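PDB 6ERC: peroxinectin A from Dictyostelium discoideum, which uses hydrogen peroxide to oxidise phenolic donors, and halides and thiocyanate as well, as a secreted haem peroxidase of the animal family. Local coordinates for residues I223-L228 with R339-L344; M174-T179 with D230-A235. All coordinates share one frame; numbering follows the deposited sequence.

Contact 1: residues I223-L228 with R339-L344; sequences IHTLLL and RGVEPL
Val-341 reaches across to helix 218-241 and meets it at two neighbouring residues, Thr-225 and Leu-226. Its CB directs the side chain at the helix, and the two methyls divide the work there. CG1, anti to the carbonyl carbon (chi1 -60°), lies against Thr-225, 3.9 Å from CB and 4.0 Å from CG2 of that residue; OG1 of Thr-225 is equally near, at 3.9 Å from Val-341 CG1. The other methyl, CG2, sits between the backbone N and the carbonyl carbon and meets Leu-226, with Val-341 CG2 and Leu-226 CD2 3.8 Å apart. Leu-226 does not aim at Val-341 from its CB; its CD2 methyl makes the approach, and the two side chains run past one another in opposite senses. Thr-225 CB, by contrast, faces the valine directly.

The threonine hydroxyl has its polar partner within its own helix, a hydrogen bond to Leu-221 O, one turn back. Just past the valine, Glu-342 turns its carboxylate to Arg-229 of helix 218-241 in a salt bridge, and Ser-222 and Arg-229 also touch Val-341. The chain entering helix 342-350 is thus packed against helix 218-241. Between the two segments the contact is almost wholly of carbon atoms, with about 106 Å² buried in all, consistent with a contact held by fit and exclusion of water, while the nearby charge pair adds the polar link.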
ATOM      1  N   ILE A 223       1.695  13.192  -2.372  1.00 50.42           N
ATOM      2  CA  ILE A 223       1.863  13.002  -0.934  1.00 51.82           C
ATOM      3  C   ILE A 223       3.342  13.020  -0.574  1.00 53.99           C
ATOM      4  O   ILE A 223       3.744  13.629   0.425  1.00 54.04           O
ATOM      5  CB  ILE A 223       1.178  11.703  -0.472  1.00 50.83           C
ATOM      6  CG1 ILE A 223      -0.337  11.808  -0.682  1.00 51.67           C
ATOM      7  CG2 ILE A 223       1.496  11.433   1.001  1.00 50.47           C
ATOM      8  CD1 ILE A 223      -1.118  10.547  -0.345  1.00 50.01           C
ATOM      9  N   HIS A 224       4.176  12.355  -1.374  1.00 54.37           N
ATOM     10  CA  HIS A 224       5.617  12.435  -1.156  1.00 56.21           C
ATOM     11  C   HIS A 224       6.073  13.887  -1.119  1.00 55.69           C
ATOM     12  O   HIS A 224       6.830  14.293  -0.231  1.00 55.75           O
ATOM     13  CB  HIS A 224       6.362  11.677  -2.255  1.00 55.64           C
ATOM     14  CG  HIS A 224       6.286  10.189  -2.127  1.00 56.98           C
ATOM     15  ND1 HIS A 224       5.113   9.486  -2.301  1.00 57.57           N
ATOM     16  CD2 HIS A 224       7.240   9.269  -1.854  1.00 57.88           C
ATOM     17  CE1 HIS A 224       5.348   8.197  -2.135  1.00 57.26           C
ATOM     18  NE2 HIS A 224       6.631   8.038  -1.864  1.00 56.92           N
ATOM     19  N   THR A 225       5.605  14.687  -2.077  1.00 54.40           N
ATOM     20  CA  THR A 225       6.067  16.065  -2.196  1.00 54.26           C
ATOM     21  C   THR A 225       5.723  16.873  -0.950  1.00 55.73           C
ATOM     22  O   THR A 225       6.581  17.562  -0.386  1.00 56.90           O
ATOM     23  CB  THR A 225       5.456  16.706  -3.443  1.00 54.47           C
ATOM     24  OG1 THR A 225       5.804  15.934  -4.598  1.00 54.68           O
ATOM     25  CG2 THR A 225       5.957  18.133  -3.625  1.00 55.62           C
ATOM     26  N   LEU A 226       4.468  16.803  -0.504  1.00 55.33           N
ATOM     27  CA  LEU A 226       4.033  17.662   0.592  1.00 54.88           C
ATOM     28  C   LEU A 226       4.780  17.339   1.878  1.00 56.52           C
ATOM     29  O   LEU A 226       5.154  18.248   2.629  1.00 58.49           O
ATOM     30  CB  LEU A 226       2.524  17.534   0.801  1.00 53.33           C
ATOM     31  CG  LEU A 226       1.617  17.903  -0.379  1.00 54.16           C
ATOM     32  CD1 LEU A 226       0.164  17.971   0.075  1.00 54.41           C
ATOM     33  CD2 LEU A 226       2.025  19.214  -1.038  1.00 54.82           C
ATOM     34  N   LEU A 227       5.015  16.055   2.153  1.00 53.54           N
ATOM     35  CA  LEU A 227       5.742  15.698   3.366  1.00 56.85           C
ATOM     36  C   LEU A 227       7.216  16.059   3.260  1.00 57.45           C
ATOM     37  O   LEU A 227       7.875  16.276   4.283  1.00 55.54           O
ATOM     38  CB  LEU A 227       5.577  14.208   3.666  1.00 55.79           C
ATOM     39  CG  LEU A 227       4.170  13.755   4.060  1.00 55.32           C
ATOM     40  CD1 LEU A 227       4.168  12.267   4.397  1.00 54.50           C
ATOM     41  CD2 LEU A 227       3.623  14.566   5.229  1.00 55.17           C
ATOM     42  N   LEU A 228       7.749  16.127   2.040  1.00 57.07           N
ATOM     43  CA  LEU A 228       9.097  16.649   1.860  1.00 57.07           C
ATOM     44  C   LEU A 228       9.134  18.150   2.119  1.00 59.15           C
ATOM     45  O   LEU A 228      10.039  18.648   2.799  1.00 58.52           O
ATOM     46  CB  LEU A 228       9.597  16.335   0.452  1.00 57.47           C
ATOM     47  CG  LEU A 228       9.922  14.876   0.123  1.00 56.94           C
ATOM     48  CD1 LEU A 228      10.194  14.728  -1.366  1.00 57.08           C
ATOM     49  CD2 LEU A 228      11.108  14.377   0.926  1.00 58.08           C
ATOM     50  N   ARG A 339       2.309  20.896 -13.807  1.00 59.78           N
ATOM     51  CA  ARG A 339       1.595  22.064 -13.305  1.00 60.54           C
ATOM     52  C   ARG A 339       1.511  22.078 -11.781  1.00 59.34           C
ATOM     53  O   ARG A 339       0.583  22.667 -11.217  1.00 59.88           O
ATOM     54  CB  ARG A 339       0.195  22.128 -13.916  1.00 60.82           C
ATOM     55  CG  ARG A 339       0.178  22.424 -15.415  1.00 62.46           C
ATOM     56  CD  ARG A 339      -1.234  22.331 -15.992  1.00 62.74           C
ATOM     57  NE  ARG A 339      -1.294  22.746 -17.393  1.00 65.17           N
ATOM     58  CZ  ARG A 339      -2.358  22.597 -18.179  1.00 64.56           C
ATOM     59  NH1 ARG A 339      -3.467  22.034 -17.710  1.00 62.91           N
ATOM     60  NH2 ARG A 339      -2.315  23.008 -19.442  1.00 64.64           N
ATOM     61  N   GLY A 340       2.460  21.441 -11.103  1.00 57.82           N
ATOM     62  CA  GLY A 340       2.489  21.427  -9.656  1.00 58.22           C
ATOM     63  C   GLY A 340       1.530  20.413  -9.060  1.00 54.82           C
ATOM     64  O   GLY A 340       0.674  19.838  -9.731  1.00 56.34           O
ATOM     65  N   VAL A 341       1.684  20.194  -7.752  1.00 53.15           N
ATOM     66  CA  VAL A 341       0.842  19.229  -7.052  1.00 54.37           C
ATOM     67  C   VAL A 341      -0.531  19.793  -6.710  1.00 53.72           C
ATOM     68  O   VAL A 341      -1.472  19.017  -6.501  1.00 52.97           O
ATOM     69  CB  VAL A 341       1.514  18.736  -5.758  1.00 54.56           C
ATOM     70  CG1 VAL A 341       2.848  18.068  -6.061  1.00 55.34           C
ATOM     71  CG2 VAL A 341       1.696  19.881  -4.767  1.00 55.16           C
ATOM     72  N   GLU A 342      -0.677  21.115  -6.641  1.00 55.12           N
ATOM     73  CA  GLU A 342      -1.935  21.698  -6.180  1.00 55.70           C
ATOM     74  C   GLU A 342      -3.130  21.240  -7.001  1.00 53.98           C
ATOM     75  O   GLU A 342      -4.166  20.895  -6.405  1.00 53.13           O
ATOM     76  CB  GLU A 342      -1.829  23.229  -6.174  1.00 56.30           C
ATOM     77  CG  GLU A 342      -1.001  23.796  -5.032  1.00 56.55           C
ATOM     78  CD  GLU A 342       0.492  23.615  -5.235  1.00 56.75           C
ATOM     79  OE1 GLU A 342       0.912  23.306  -6.371  1.00 55.58           O
ATOM     80  OE2 GLU A 342       1.248  23.787  -4.256  1.00 57.31           O
ATOM     81  N   PRO A 343      -3.078  21.214  -8.337  1.00 54.52           N
ATOM     82  CA  PRO A 343      -4.259  20.758  -9.094  1.00 55.60           C
ATOM     83  C   PRO A 343      -4.661  19.326  -8.781  1.00 54.03           C
ATOM     84  O   PRO A 343      -5.857  19.012  -8.771  1.00 52.83           O
ATOM     85  CB  PRO A 343      -3.820  20.923 -10.556  1.00 55.35           C
ATOM     86  CG  PRO A 343      -2.704  21.909 -10.518  1.00 55.51           C
ATOM     87  CD  PRO A 343      -1.997  21.670  -9.226  1.00 54.31           C
ATOM     88  N   LEU A 344      -3.692  18.443  -8.536  1.00 53.09           N
ATOM     89  CA  LEU A 344      -4.017  17.082  -8.125  1.00 52.17           C
ATOM     90  C   LEU A 344      -4.676  17.070  -6.754  1.00 52.97           C
ATOM     91  O   LEU A 344      -5.742  16.470  -6.574  1.00 54.35           O
ATOM     92  CB  LEU A 344      -2.755  16.221  -8.115  1.00 53.03           C
ATOM     93  CG  LEU A 344      -2.216  15.813  -9.485  1.00 54.65           C
ATOM     94  CD1 LEU A 344      -0.787  15.322  -9.355  1.00 55.32           C
ATOM     95  CD2 LEU A 344      -3.099  14.738 -10.107  1.00 55.29           C
TER

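Contact 2: residues M174-T179 with D230-A235; sequences MKMTVT and DHNRLA
Asn-232 uses both ends of its amide on the backbone of Met-174. Its OD1 accepts from Met-174 N at 2.6 Å, almost straight at 174°, while its ND2 gives a hydrogen to Met-174 O at 3.1 Å, lying in the carbonyl plane on a lone pair. A second donor shares the oxygen: His-231 ND1, 3.3 Å from Asn-232 OD1, points at it along the plane of the imidazole, so OD1 is gripped by two donors, which probably leaves the amide little freedom to flip. With CG anti to the carbonyl carbon (chi1 -73°), the asparagine carries its amide out from helix 218-241 to the passing chain. Were Asn-232 replaced by an alanine, the N-H and C=O of Met-174 would probably lose these mates and the imidazole of His-231 would be freer to turn.

The held chain leads directly into strand 177-179, the first arm of a two-stranded antiparallel hairpin with 182-184, so the amide ties the approach to this hairpin onto a long helix of the peroxidase fold.

Around this polar centre the two methionine side chains pack closely. Met-174 CG approaches the imidazole obliquely, 3.4 Å from His-231 ND1, and its bent chain places SD 4.7 Å from the ring centroid in a Met-aromatic contact. Further along, Met-176 and Asn-232 approach each other from opposite directions, and the CE methyl of Met-176 comes tightly up to Asn-232 ND2, at 3.2 Å. Beyond the histidine lies helix 247-275, where Ser-254 touches His-231 and Phe-251 meets the side chain of Met-174.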
ATOM      1  N   MET A 174      16.024  18.027   2.788  1.00 62.09           N
ATOM      2  CA  MET A 174      15.960  17.032   1.729  1.00 61.41           C
ATOM      3  C   MET A 174      16.181  17.697   0.376  1.00 60.47           C
ATOM      4  O   MET A 174      15.722  18.818   0.146  1.00 61.51           O
ATOM      5  CB  MET A 174      14.607  16.318   1.729  1.00 60.77           C
ATOM      6  CG  MET A 174      14.313  15.514   2.985  1.00 60.49           C
ATOM      7  SD  MET A 174      15.435  14.124   3.228  1.00 59.67           S
ATOM      8  CE  MET A 174      14.941  13.048   1.883  1.00 60.50           C
ATOM      9  N   LYS A 175      16.876  16.999  -0.519  1.00 61.29           N
ATOM     10  CA  LYS A 175      17.033  17.492  -1.880  1.00 62.02           C
ATOM     11  C   LYS A 175      15.666  17.729  -2.513  1.00 61.23           C
ATOM     12  O   LYS A 175      14.695  17.017  -2.240  1.00 59.86           O
ATOM     13  CB  LYS A 175      17.830  16.502  -2.732  1.00 63.17           C
ATOM     14  CG  LYS A 175      19.302  16.386  -2.367  1.00 64.51           C
ATOM     15  CD  LYS A 175      20.020  15.422  -3.309  1.00 63.95           C
ATOM     16  CE  LYS A 175      21.488  15.269  -2.949  1.00 65.42           C
ATOM     17  NZ  LYS A 175      22.158  14.226  -3.775  1.00 66.16           N
ATOM     18  N   MET A 176      15.598  18.738  -3.373  1.00 62.59           N
ATOM     19  CA  MET A 176      14.333  19.164  -3.945  1.00 61.48           C
ATOM     20  C   MET A 176      14.593  19.764  -5.317  1.00 63.23           C
ATOM     21  O   MET A 176      15.689  20.258  -5.597  1.00 64.62           O
ATOM     22  CB  MET A 176      13.640  20.184  -3.033  1.00 61.40           C
ATOM     23  CG  MET A 176      12.139  20.003  -2.879  1.00 61.86           C
ATOM     24  SD  MET A 176      11.638  18.388  -2.247  1.00 57.75           S
ATOM     25  CE  MET A 176      12.488  18.354  -0.676  1.00 62.07           C
ATOM     26  N   THR A 177      13.575  19.711  -6.173  1.00 61.00           N
ATOM     27  CA  THR A 177      13.616  20.347  -7.485  1.00 62.29           C
ATOM     28  C   THR A 177      12.789  21.626  -7.409  1.00 61.30           C
ATOM     29  O   THR A 177      11.555  21.572  -7.365  1.00 60.85           O
ATOM     30  CB  THR A 177      13.080  19.413  -8.572  1.00 61.50           C
ATOM     31  OG1 THR A 177      13.843  18.200  -8.591  1.00 62.07           O
ATOM     32  CG2 THR A 177      13.165  20.075  -9.944  1.00 61.48           C
ATOM     33  N   VAL A 178      13.462  22.770  -7.378  1.00 64.18           N
ATOM     34  CA  VAL A 178      12.763  24.050  -7.378  1.00 65.10           C
ATOM     35  C   VAL A 178      12.283  24.343  -8.792  1.00 66.03           C
ATOM     36  O   VAL A 178      13.057  24.262  -9.754  1.00 67.35           O
ATOM     37  CB  VAL A 178      13.668  25.173  -6.848  1.00 64.51           C
ATOM     38  CG1 VAL A 178      14.893  25.362  -7.739  1.00 67.84           C
ATOM     39  CG2 VAL A 178      12.878  26.471  -6.730  1.00 66.32           C
ATOM     40  N   THR A 179      11.001  24.676  -8.924  1.00 62.62           N
ATOM     41  CA  THR A 179      10.389  24.905 -10.222  1.00 61.80           C
ATOM     42  C   THR A 179       9.489  26.128 -10.139  1.00 62.45           C
ATOM     43  O   THR A 179       9.278  26.703  -9.068  1.00 62.36           O
ATOM     44  CB  THR A 179       9.580  23.687 -10.687  1.00 60.89           C
ATOM     45  OG1 THR A 179       8.500  23.450  -9.776  1.00 60.10           O
ATOM     46  CG2 THR A 179      10.461  22.449 -10.754  1.00 60.40           C
ATOM     47  N   ASP A 230       6.993  19.809   4.012  1.00 58.71           N
ATOM     48  CA  ASP A 230       6.802  19.942   5.451  1.00 58.97           C
ATOM     49  C   ASP A 230       8.072  19.589   6.212  1.00 59.66           C
ATOM     50  O   ASP A 230       8.328  20.144   7.285  1.00 60.18           O
ATOM     51  CB  ASP A 230       5.641  19.054   5.901  1.00 59.10           C
ATOM     52  CG  ASP A 230       5.016  19.521   7.201  1.00 58.72           C
ATOM     53  OD1 ASP A 230       4.651  20.712   7.289  1.00 58.21           O
ATOM     54  OD2 ASP A 230       4.866  18.694   8.128  1.00 59.73           O
ATOM     55  N   HIS A 231       8.879  18.673   5.673  1.00 58.49           N
ATOM     56  CA  HIS A 231      10.142  18.330   6.317  1.00 60.39           C
ATOM     57  C   HIS A 231      11.120  19.496   6.254  1.00 60.96           C
ATOM     58  O   HIS A 231      11.664  19.921   7.279  1.00 58.88           O
ATOM     59  CB  HIS A 231      10.747  17.088   5.661  1.00 58.64           C
ATOM     60  CG  HIS A 231      12.103  16.735   6.185  1.00 59.82           C
ATOM     61  ND1 HIS A 231      13.260  17.315   5.711  1.00 61.21           N
ATOM     62  CD2 HIS A 231      12.486  15.867   7.151  1.00 59.86           C
ATOM     63  CE1 HIS A 231      14.297  16.817   6.360  1.00 61.23           C
ATOM     64  NE2 HIS A 231      13.856  15.936   7.239  1.00 60.10           N
ATOM     65  N   ASN A 232      11.363  20.022   5.052  1.00 60.99           N
ATOM     66  CA  ASN A 232      12.288  21.138   4.911  1.00 61.05           C
ATOM     67  C   ASN A 232      11.786  22.372   5.646  1.00 62.10           C
ATOM     68  O   ASN A 232      12.589  23.200   6.090  1.00 62.31           O
ATOM     69  CB  ASN A 232      12.512  21.449   3.432  1.00 60.88           C
ATOM     70  CG  ASN A 232      13.363  20.404   2.742  1.00 61.06           C
ATOM     71  OD1 ASN A 232      13.938  19.527   3.388  1.00 60.39           O
ATOM     72  ND2 ASN A 232      13.461  20.499   1.424  1.00 61.57           N
ATOM     73  N   ARG A 233      10.469  22.515   5.785  1.00 61.61           N
ATOM     74  CA  ARG A 233       9.925  23.620   6.563  1.00 60.73           C
ATOM     75  C   ARG A 233      10.325  23.496   8.029  1.00 61.69           C
ATOM     76  O   ARG A 233      10.778  24.466   8.648  1.00 63.52           O
ATOM     77  CB  ARG A 233       8.405  23.660   6.411  1.00 60.53           C
ATOM     78  CG  ARG A 233       7.751  24.921   6.944  1.00 60.40           C
ATOM     79  CD  ARG A 233       6.242  24.842   6.829  1.00 60.80           C
ATOM     80  NE  ARG A 233       5.703  23.729   7.607  1.00 60.75           N
ATOM     81  CZ  ARG A 233       5.472  23.771   8.916  1.00 60.58           C
ATOM     82  NH1 ARG A 233       5.728  24.873   9.607  1.00 62.04           N
ATOM     83  NH2 ARG A 233       4.986  22.706   9.538  1.00 60.64           N
ATOM     84  N   LEU A 234      10.175  22.298   8.601  1.00 60.81           N
ATOM     85  CA  LEU A 234      10.558  22.091   9.993  1.00 60.93           C
ATOM     86  C   LEU A 234      12.066  22.190  10.185  1.00 61.99           C
ATOM     87  O   LEU A 234      12.525  22.648  11.237  1.00 62.69           O
ATOM     88  CB  LEU A 234      10.056  20.732  10.483  1.00 59.02           C
ATOM     89  CG  LEU A 234       8.543  20.564  10.630  1.00 59.26           C
ATOM     90  CD1 LEU A 234       8.219  19.146  11.055  1.00 60.37           C
ATOM     91  CD2 LEU A 234       7.964  21.548  11.627  1.00 60.50           C
ATOM     92  N   ALA A 235      12.851  21.766   9.193  1.00 61.53           N
ATOM     93  CA  ALA A 235      14.301  21.861   9.315  1.00 62.91           C
ATOM     94  C   ALA A 235      14.748  23.313   9.427  1.00 63.99           C
ATOM     95  O   ALA A 235      15.648  23.636  10.211  1.00 64.38           O
ATOM     96  CB  ALA A 235      14.973  21.184   8.121  1.00 61.97           C
TER

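The two contacts sit on successive parts of helix 218-241, with centres about 12 Å apart. Along the chain their segments alternate: 174-179 comes first, then 223-228 and 230-235 on the helix, and finally 339-344. Leu-228, which belongs to segment 223-228 but does not touch 339-344, packs against contact 2, its CB 3.7 Å from Met-176 CE and its CD2 4.0 Å from Met-174 CG. One helix therefore takes the approach to hairpin 177-179/182-184 from earlier in the sequence and the chain entering helix 342-350 from much later, bringing distant parts of the haem peroxidase domain together. Both contacts are buried and lie away from the haem and metal sites.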